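Local atomic coordinates of serine acetyltransferase (Entamoeba histolytica, PDB entry 3Q1X), a protein that probably transfers an acetyl group to the hydroxyl of L-serine, a step of cysteine biosynthesis. Residues P128-A139 / M154-I164. Numbering follows the deposited sequence.
Sequences PGFQAVIVYRIA and MMESVHSYTSI
Tyr136 meets Met155 through the root of its side chain, CB lying 3.7 Å from Met155 CE, while its ring turns away from helix 154-162. The guanidinium NH1 of Arg137 lies in plane at the edge of that ring, and the phenol OH is hydrogen-bonded to Ala170 O. On the far side of the helix, Ile134 CG1 covers one face of the Phe130 ring, 3.8 Å above its plane and offset toward the rim. The flat groups thus leave the interface to aliphatic carbon and sulfur, a worked example of antiparallel helix pairing, with axes 173° apart and 9.7 Å at closest approach. Met155 is the knob, seated in a hole formed by Ala132, Val135, Tyr136 and Ala139. The bend at chi2 (-45°) brings SD to 3.5 Å from Ala139 CB, and a second, at chi3 (-68°), carries CE over to Tyr136. Val135 and Val158 lie alongside each other, pointing opposite ways, with Val135 CB tight against Val158 CG2 at 3.5 Å. Further along, Ile164 CD1 reaches Gly129 CA at 3.6 Å. Thr162 turns its methyl to Pro128, whereas OG1 donates to Val158 O (2.8 Å) from above the carbonyl plane and accepts from Ile164 N in an ST turn. Thr162 OG1 thus spends its hydrogen bonds on its own helix end and Tyr136 OH on Ala170, so the buried seam joining the helical region to the beta-helix is left to close apolar fit.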
loop_
_atom_site.group_PDB
_atom_site.type_symbol
_atom_site.label_atom_id
_atom_site.label_comp_id
_atom_site.label_asym_id
_atom_site.label_seq_id
_atom_site.Cartn_x
_atom_site.Cartn_y
_atom_site.Cartn_z
ATOM N N PRO A 128 6.833 -8.527 -4.451
ATOM C CA PRO A 128 5.672 -8.463 -3.555
ATOM C C PRO A 128 4.586 -9.508 -3.858
ATOM O O PRO A 128 3.973 -10.052 -2.932
ATOM C CB PRO A 128 5.140 -7.031 -3.748
ATOM C CG PRO A 128 5.622 -6.630 -5.107
ATOM C CD PRO A 128 6.931 -7.337 -5.317
ATOM N N GLY A 129 4.341 -9.773 -5.144
ATOM C CA GLY A 129 3.453 -10.871 -5.543
ATOM C C GLY A 129 3.869 -12.187 -4.901
ATOM O O GLY A 129 3.015 -12.965 -4.471
ATOM N N PHE A 130 5.179 -12.421 -4.808
ATOM C CA PHE A 130 5.682 -13.665 -4.216
ATOM C C PHE A 130 5.567 -13.700 -2.685
ATOM O O PHE A 130 5.203 -14.727 -2.118
ATOM C CB PHE A 130 7.096 -13.998 -4.686
ATOM C CG PHE A 130 7.537 -15.372 -4.271
ATOM C CD1 PHE A 130 6.927 -16.501 -4.814
ATOM C CD2 PHE A 130 8.517 -15.536 -3.299
ATOM C CE1 PHE A 130 7.306 -17.779 -4.411
ATOM C CE2 PHE A 130 8.915 -16.813 -2.898
ATOM C CZ PHE A 130 8.304 -17.931 -3.445
ATOM N N GLN A 131 5.828 -12.569 -2.030
ATOM C CA GLN A 131 5.635 -12.480 -0.580
ATOM C C GLN A 131 4.185 -12.779 -0.212
ATOM O O GLN A 131 3.902 -13.512 0.735
ATOM C CB GLN A 131 6.043 -11.103 -0.051
ATOM C CG GLN A 131 7.403 -10.603 -0.555
ATOM C CD GLN A 131 8.520 -11.612 -0.336
ATOM O OE1 GLN A 131 8.693 -12.125 0.773
ATOM N NE2 GLN A 131 9.278 -11.909 -1.389
ATOM N N ALA A 132 3.270 -12.234 -1.009
ATOM C CA ALA A 132 1.840 -12.412 -0.803
ATOM C C ALA A 132 1.445 -13.884 -0.950
ATOM O O ALA A 132 0.732 -14.425 -0.114
ATOM C CB ALA A 132 1.076 -11.573 -1.803
ATOM N N VAL A 133 1.921 -14.521 -2.017
ATOM C CA VAL A 133 1.552 -15.909 -2.293
ATOM C C VAL A 133 2.073 -16.885 -1.238
ATOM O O VAL A 133 1.376 -17.842 -0.918
ATOM C CB VAL A 133 1.901 -16.365 -3.752
ATOM C CG1 VAL A 133 1.117 -15.546 -4.768
ATOM C CG2 VAL A 133 3.368 -16.308 -4.026
ATOM N N ILE A 134 3.268 -16.620 -0.694
ATOM C CA ILE A 134 3.830 -17.391 0.423
ATOM C C ILE A 134 2.861 -17.451 1.596
ATOM O O ILE A 134 2.582 -18.520 2.136
ATOM C CB ILE A 134 5.162 -16.789 0.933
ATOM C CG1 ILE A 134 6.298 -16.987 -0.069
ATOM C CG2 ILE A 134 5.556 -17.391 2.267
ATOM C CD1 ILE A 134 7.608 -16.295 0.344
ATOM N N VAL A 135 2.368 -16.283 1.992
ATOM C CA VAL A 135 1.466 -16.191 3.122
ATOM C C VAL A 135 0.089 -16.721 2.715
ATOM O O VAL A 135 -0.515 -17.488 3.456
ATOM C CB VAL A 135 1.427 -14.763 3.693
ATOM C CG1 VAL A 135 0.454 -14.673 4.840
ATOM C CG2 VAL A 135 2.837 -14.318 4.134
ATOM N N TYR A 136 -0.386 -16.363 1.519
ATOM C CA TYR A 136 -1.669 -16.879 1.038
ATOM C C TYR A 136 -1.778 -18.413 1.097
ATOM O O TYR A 136 -2.820 -18.957 1.487
ATOM C CB TYR A 136 -1.994 -16.421 -0.394
ATOM C CG TYR A 136 -2.950 -17.394 -1.060
ATOM C CD1 TYR A 136 -4.319 -17.376 -0.767
ATOM C CD2 TYR A 136 -2.470 -18.395 -1.912
ATOM C CE1 TYR A 136 -5.190 -18.320 -1.339
ATOM C CE2 TYR A 136 -3.330 -19.339 -2.479
ATOM C CZ TYR A 136 -4.681 -19.294 -2.188
ATOM O OH TYR A 136 -5.524 -20.232 -2.749
ATOM N N ARG A 137 -0.714 -19.106 0.705
ATOM C CA ARG A 137 -0.808 -20.555 0.596
ATOM C C ARG A 137 -0.999 -21.199 1.966
ATOM O O ARG A 137 -1.671 -22.236 2.097
ATOM C CB ARG A 137 0.377 -21.128 -0.189
ATOM C CG ARG A 137 0.311 -20.713 -1.669
ATOM C CD ARG A 137 0.983 -21.709 -2.607
ATOM N NE ARG A 137 1.018 -21.209 -3.985
ATOM C CZ ARG A 137 -0.004 -21.282 -4.836
ATOM N NH1 ARG A 137 -1.153 -21.852 -4.464
ATOM N NH2 ARG A 137 0.128 -20.800 -6.061
ATOM N N ILE A 138 -0.454 -20.555 2.994
ATOM C CA ILE A 138 -0.676 -21.015 4.363
ATOM C C ILE A 138 -2.050 -20.577 4.883
ATOM O O ILE A 138 -2.793 -21.403 5.418
ATOM C CB ILE A 138 0.492 -20.629 5.301
ATOM C CG1 ILE A 138 1.672 -21.605 5.105
ATOM C CG2 ILE A 138 0.044 -20.620 6.761
ATOM C CD1 ILE A 138 2.482 -21.399 3.832
ATOM N N ALA A 139 -2.399 -19.301 4.692
ATOM C CA ALA A 139 -3.724 -18.787 5.077
ATOM C C ALA A 139 -4.880 -19.618 4.500
ATOM O O ALA A 139 -5.901 -19.842 5.171
ATOM C CB ALA A 139 -3.863 -17.326 4.684
ATOM N N MET A 154 -4.249 -12.482 8.899
ATOM C CA MET A 154 -2.965 -12.772 8.269
ATOM C C MET A 154 -2.877 -12.143 6.880
ATOM O O MET A 154 -1.888 -11.487 6.544
ATOM C CB MET A 154 -2.768 -14.282 8.171
ATOM C CG MET A 154 -1.349 -14.703 7.840
ATOM S SD MET A 154 -1.190 -16.474 7.495
ATOM C CE MET A 154 -2.354 -17.122 8.655
ATOM N N MET A 155 -3.925 -12.321 6.079
ATOM C CA MET A 155 -3.930 -11.740 4.733
ATOM C C MET A 155 -4.056 -10.209 4.721
ATOM O O MET A 155 -3.608 -9.552 3.772
ATOM C CB MET A 155 -5.013 -12.372 3.861
ATOM C CG MET A 155 -4.792 -13.838 3.558
ATOM S SD MET A 155 -3.121 -14.254 3.071
ATOM C CE MET A 155 -3.013 -13.443 1.472
ATOM N N GLU A 156 -4.626 -9.633 5.778
ATOM C CA GLU A 156 -4.617 -8.174 5.924
ATOM C C GLU A 156 -3.213 -7.612 6.222
ATOM O O GLU A 156 -2.900 -6.461 5.861
ATOM C CB GLU A 156 -5.636 -7.711 6.968
ATOM C CG GLU A 156 -7.099 -7.791 6.502
ATOM C CD GLU A 156 -7.375 -7.093 5.183
ATOM O OE1 GLU A 156 -6.717 -6.079 4.863
ATOM O OE2 GLU A 156 -8.275 -7.566 4.467
ATOM N N SER A 157 -2.363 -8.419 6.857
ATOM C CA SER A 157 -0.935 -8.086 6.955
ATOM C C SER A 157 -0.286 -8.026 5.567
ATOM O O SER A 157 0.428 -7.077 5.242
ATOM C CB SER A 157 -0.185 -9.064 7.855
ATOM O OG SER A 157 -0.572 -8.921 9.207
ATOM N N VAL A 158 -0.555 -9.043 4.751
ATOM C CA VAL A 158 -0.133 -9.052 3.348
ATOM C C VAL A 158 -0.688 -7.826 2.599
ATOM O O VAL A 158 0.055 -7.122 1.905
ATOM C CB VAL A 158 -0.574 -10.355 2.652
ATOM C CG1 VAL A 158 -0.390 -10.244 1.154
ATOM C CG2 VAL A 158 0.175 -11.570 3.225
ATOM N N HIS A 159 -1.975 -7.546 2.806
ATOM C CA HIS A 159 -2.658 -6.403 2.232
ATOM C C HIS A 159 -1.919 -5.082 2.522
ATOM O O HIS A 159 -1.672 -4.287 1.614
ATOM C CB HIS A 159 -4.092 -6.410 2.784
ATOM C CG HIS A 159 -5.081 -5.591 2.013
ATOM N ND1 HIS A 159 -4.870 -5.146 0.725
ATOM C CD2 HIS A 159 -6.326 -5.183 2.352
ATOM C CE1 HIS A 159 -5.929 -4.467 0.321
ATOM N NE2 HIS A 159 -6.828 -4.476 1.287
ATOM N N SER A 160 -1.523 -4.871 3.778
ATOM C CA SER A 160 -0.813 -3.640 4.176
ATOM C C SER A 160 0.595 -3.560 3.589
ATOM O O SER A 160 1.060 -2.491 3.182
ATOM C CB SER A 160 -0.735 -3.533 5.704
ATOM O OG SER A 160 -2.024 -3.432 6.291
ATOM N N TYR A 161 1.265 -4.709 3.547
ATOM C CA TYR A 161 2.658 -4.770 3.088
ATOM C C TYR A 161 2.848 -4.619 1.563
ATOM O O TYR A 161 3.834 -4.020 1.124
ATOM C CB TYR A 161 3.321 -6.052 3.624
ATOM C CG TYR A 161 4.812 -6.093 3.407
ATOM C CD1 TYR A 161 5.657 -5.218 4.097
ATOM C CD2 TYR A 161 5.381 -6.984 2.504
ATOM C CE1 TYR A 161 7.032 -5.234 3.898
ATOM C CE2 TYR A 161 6.766 -7.015 2.294
ATOM C CZ TYR A 161 7.579 -6.144 3.003
ATOM O OH TYR A 161 8.942 -6.159 2.788
ATOM N N THR A 162 1.908 -5.141 0.776
ATOM C CA THR A 162 2.063 -5.270 -0.681
ATOM C C THR A 162 0.909 -4.635 -1.461
ATOM O O THR A 162 0.982 -4.517 -2.687
ATOM C CB THR A 162 2.076 -6.758 -1.080
ATOM O OG1 THR A 162 0.810 -7.335 -0.753
ATOM C CG2 THR A 162 3.188 -7.516 -0.348
ATOM N N SER A 163 -0.159 -4.269 -0.756
ATOM C CA SER A 163 -1.392 -3.730 -1.376
ATOM C C SER A 163 -2.086 -4.743 -2.290
ATOM O O SER A 163 -2.909 -4.362 -3.134
ATOM C CB SER A 163 -1.129 -2.410 -2.129
ATOM O OG SER A 163 -0.351 -1.513 -1.361
ATOM N N ILE A 164 -1.727 -6.015 -2.121
ATOM C CA ILE A 164 -2.366 -7.157 -2.776
ATOM C C ILE A 164 -3.377 -7.764 -1.796
ATOM O O ILE A 164 -3.041 -8.044 -0.639
ATOM C CB ILE A 164 -1.331 -8.220 -3.214
ATOM C CG1 ILE A 164 -0.292 -7.619 -4.170
ATOM C CG2 ILE A 164 -2.024 -9.449 -3.848
ATOM C CD1 ILE A 164 0.877 -8.540 -4.445
#